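Local structure of rhamnosidase B (Bacillus sp., 2OKX) at residues A221-R226 with G244-I249. The protein is a glycoside hydrolase family 78 alpha-L-rhamnosidase, which hydrolyses terminal alpha-L-rhamnose from its substrates, most likely with inversion at the anomeric carbon. Numbering follows the deposited sequence.
Sequences AALDLR and GYVATI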
ATOM      1  N   ALA A 221     -23.156   5.437  -7.786  1.00 21.21           N
ATOM      2  CA  ALA A 221     -22.167   5.529  -8.844  1.00 21.27           C
ATOM      3  C   ALA A 221     -20.788   5.931  -8.353  1.00 21.11           C
ATOM      4  O   ALA A 221     -20.649   6.668  -7.375  1.00 20.68           O
ATOM      5  CB  ALA A 221     -22.648   6.521  -9.910  1.00 21.72           C
ATOM      6  N   ALA A 222     -19.773   5.426  -9.047  1.00 20.14           N
ATOM      7  CA  ALA A 222     -18.388   5.731  -8.733  1.00 22.84           C
ATOM      8  C   ALA A 222     -17.882   6.585  -9.893  1.00 23.82           C
ATOM      9  O   ALA A 222     -17.953   6.175 -11.059  1.00 25.01           O
ATOM     10  CB  ALA A 222     -17.574   4.439  -8.611  1.00 18.73           C
ATOM     11  N   LEU A 223     -17.384   7.774  -9.569  1.00 23.46           N
ATOM     12  CA  LEU A 223     -16.892   8.704 -10.578  1.00 23.96           C
ATOM     13  C   LEU A 223     -15.417   9.028 -10.420  1.00 23.38           C
ATOM     14  O   LEU A 223     -14.947   9.269  -9.311  1.00 23.14           O
ATOM     15  CB  LEU A 223     -17.669  10.024 -10.509  1.00 23.98           C
ATOM     16  CG  LEU A 223     -19.021  10.112  -9.794  1.00 26.56           C
ATOM     17  CD1 LEU A 223     -19.516  11.555  -9.863  1.00 24.55           C
ATOM     18  CD2 LEU A 223     -20.027   9.173 -10.421  1.00 25.45           C
ATOM     19  N   ASP A 224     -14.687   9.035 -11.530  1.00 23.15           N
ATOM     20  CA  ASP A 224     -13.277   9.391 -11.486  1.00 24.22           C
ATOM     21  C   ASP A 224     -13.227  10.862 -11.895  1.00 24.51           C
ATOM     22  O   ASP A 224     -12.980  11.201 -13.056  1.00 24.69           O
ATOM     23  CB  ASP A 224     -12.469   8.531 -12.454  1.00 24.44           C
ATOM     24  CG  ASP A 224     -10.974   8.712 -12.279  1.00 24.47           C
ATOM     25  OD1 ASP A 224     -10.213   7.810 -12.687  1.00 26.18           O
ATOM     26  OD2 ASP A 224     -10.559   9.759 -11.739  1.00 23.53           O
ATOM     27  N   LEU A 225     -13.495  11.727 -10.925  1.00 23.62           N
ATOM     28  CA  LEU A 225     -13.507  13.166 -11.149  1.00 23.95           C
ATOM     29  C   LEU A 225     -12.139  13.720 -11.524  1.00 24.39           C
ATOM     30  O   LEU A 225     -12.045  14.701 -12.257  1.00 23.34           O
ATOM     31  CB  LEU A 225     -14.041  13.876  -9.902  1.00 23.45           C
ATOM     32  CG  LEU A 225     -15.504  13.589  -9.557  1.00 24.45           C
ATOM     33  CD1 LEU A 225     -15.879  14.274  -8.248  1.00 23.10           C
ATOM     34  CD2 LEU A 225     -16.400  14.071 -10.691  1.00 27.14           C
ATOM     35  N   ARG A 226     -11.080  13.091 -11.024  1.00 23.49           N
ATOM     36  CA  ARG A 226      -9.721  13.535 -11.322  1.00 23.65           C
ATOM     37  C   ARG A 226      -9.448  13.481 -12.826  1.00 24.59           C
ATOM     38  O   ARG A 226      -9.030  14.471 -13.426  1.00 24.71           O
ATOM     39  CB  ARG A 226      -8.705  12.658 -10.575  1.00 22.94           C
ATOM     40  CG  ARG A 226      -7.237  12.905 -10.938  1.00 23.25           C
ATOM     41  CD  ARG A 226      -6.359  11.824 -10.314  1.00 22.69           C
ATOM     42  NE  ARG A 226      -4.993  11.809 -10.831  1.00 21.55           N
ATOM     43  CZ  ARG A 226      -4.014  12.604 -10.410  1.00 21.13           C
ATOM     44  NH1 ARG A 226      -2.803  12.509 -10.948  1.00 21.29           N
ATOM     45  NH2 ARG A 226      -4.239  13.489  -9.451  1.00 21.16           N
ATOM     46  N   GLY A 244     -15.017  23.262 -10.123  1.00 24.71           N
ATOM     47  CA  GLY A 244     -16.188  22.972 -10.927  1.00 25.19           C
ATOM     48  C   GLY A 244     -17.267  22.241 -10.159  1.00 25.71           C
ATOM     49  O   GLY A 244     -17.196  22.111  -8.933  1.00 26.32           O
ATOM     50  N   TYR A 245     -18.273  21.759 -10.883  1.00 24.83           N
ATOM     51  CA  TYR A 245     -19.384  21.045 -10.262  1.00 25.25           C
ATOM     52  C   TYR A 245     -19.752  19.782 -11.020  1.00 24.44           C
ATOM     53  O   TYR A 245     -19.304  19.551 -12.142  1.00 25.62           O
ATOM     54  CB  TYR A 245     -20.658  21.898 -10.240  1.00 25.99           C
ATOM     55  CG  TYR A 245     -20.540  23.281  -9.657  1.00 24.83           C
ATOM     56  CD1 TYR A 245     -20.009  24.333 -10.401  1.00 25.64           C
ATOM     57  CD2 TYR A 245     -20.992  23.544  -8.366  1.00 25.54           C
ATOM     58  CE1 TYR A 245     -19.935  25.621  -9.870  1.00 25.46           C
ATOM     59  CE2 TYR A 245     -20.922  24.823  -7.826  1.00 26.16           C
ATOM     60  CZ  TYR A 245     -20.393  25.853  -8.582  1.00 25.68           C
ATOM     61  OH  TYR A 245     -20.319  27.112  -8.035  1.00 25.42           O
ATOM     62  N   VAL A 246     -20.579  18.969 -10.380  1.00 25.75           N
ATOM     63  CA  VAL A 246     -21.123  17.776 -11.004  1.00 26.04           C
ATOM     64  C   VAL A 246     -22.582  18.185 -11.106  1.00 25.57           C
ATOM     65  O   VAL A 246     -23.137  18.724 -10.148  1.00 23.33           O
ATOM     66  CB  VAL A 246     -21.023  16.526 -10.109  1.00 27.75           C
ATOM     67  CG1 VAL A 246     -21.994  15.456 -10.613  1.00 28.19           C
ATOM     68  CG2 VAL A 246     -19.605  15.984 -10.137  1.00 27.05           C
ATOM     69  N   ALA A 247     -23.208  17.943 -12.251  1.00 26.07           N
ATOM     70  CA  ALA A 247     -24.602  18.333 -12.405  1.00 26.04           C
ATOM     71  C   ALA A 247     -25.457  17.266 -13.068  1.00 25.95           C
ATOM     72  O   ALA A 247     -25.004  16.553 -13.965  1.00 25.90           O
ATOM     73  CB  ALA A 247     -24.690  19.632 -13.198  1.00 26.08           C
ATOM     74  N   THR A 248     -26.699  17.171 -12.612  1.00 26.46           N
ATOM     75  CA  THR A 248     -27.645  16.215 -13.158  1.00 28.43           C
ATOM     76  C   THR A 248     -29.061  16.718 -12.914  1.00 28.68           C
ATOM     77  O   THR A 248     -29.317  17.468 -11.964  1.00 27.63           O
ATOM     78  CB  THR A 248     -27.505  14.826 -12.493  1.00 28.31           C
ATOM     79  OG1 THR A 248     -28.266  13.862 -13.234  1.00 29.25           O
ATOM     80  CG2 THR A 248     -28.018  14.866 -11.058  1.00 27.36           C
ATOM     81  N   ILE A 249     -29.977  16.308 -13.783  1.00 30.08           N
ATOM     82  CA  ILE A 249     -31.374  16.694 -13.647  1.00 31.34           C
ATOM     83  C   ILE A 249     -32.122  15.540 -12.997  1.00 30.52           C
ATOM     84  O   ILE A 249     -32.173  14.438 -13.543  1.00 31.07           O
ATOM     85  CB  ILE A 249     -32.020  16.991 -15.015  1.00 33.15           C
ATOM     86  CG1 ILE A 249     -31.265  18.118 -15.720  1.00 34.64           C
ATOM     87  CG2 ILE A 249     -33.480  17.374 -14.825  1.00 33.52           C
ATOM     88  CD1 ILE A 249     -31.302  19.431 -14.970  1.00 37.54           C
TER
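V246 lays one methyl, CG2, over CD2 of L225, with CD1 of L223 more loosely beside it. The closer approach is to L225, whose CD2 lies 3.8 Å from CG2 of V246, with the two side chains crossing at about a right angle. L223 stands farther off: its CD1 is 4.4 Å from that same CG2. V246 holds CG2 anti to its own carbonyl carbon and beside the backbone N, which makes this the methyl that reaches the leucines. On the leucine side, chi1 of -65° sets CG of L225 beside the backbone N; CD1 continues the chain, and the side methyl CD2, turned off that line, meets the valine. All three residues are buried and the touch is purely apolar; it is also small, about 84 Å² over both sides, and the backbones stay well apart, with CA of L225 8.9 Å from CA of V246.

The two leucines straddle a change of direction in the chain. L223 ends a strand, D224 sits at the N-cap, its OD2 accepting from N of N227, and L225 starts the short helix. OD1 of D224 also forms a salt bridge with R20.

This is core packing between two layers of beta structure in domain D2 of the rhamnosidase, consistent with the beta-sandwich fold of galactose-binding-like domains. Strand 219-223, between strands 314-320 and 392-393, belongs to one sheet and leads through D224 into helix 225-229; strand 240-252, with I305 of strand 297-309 also touching V246, forms part of the other.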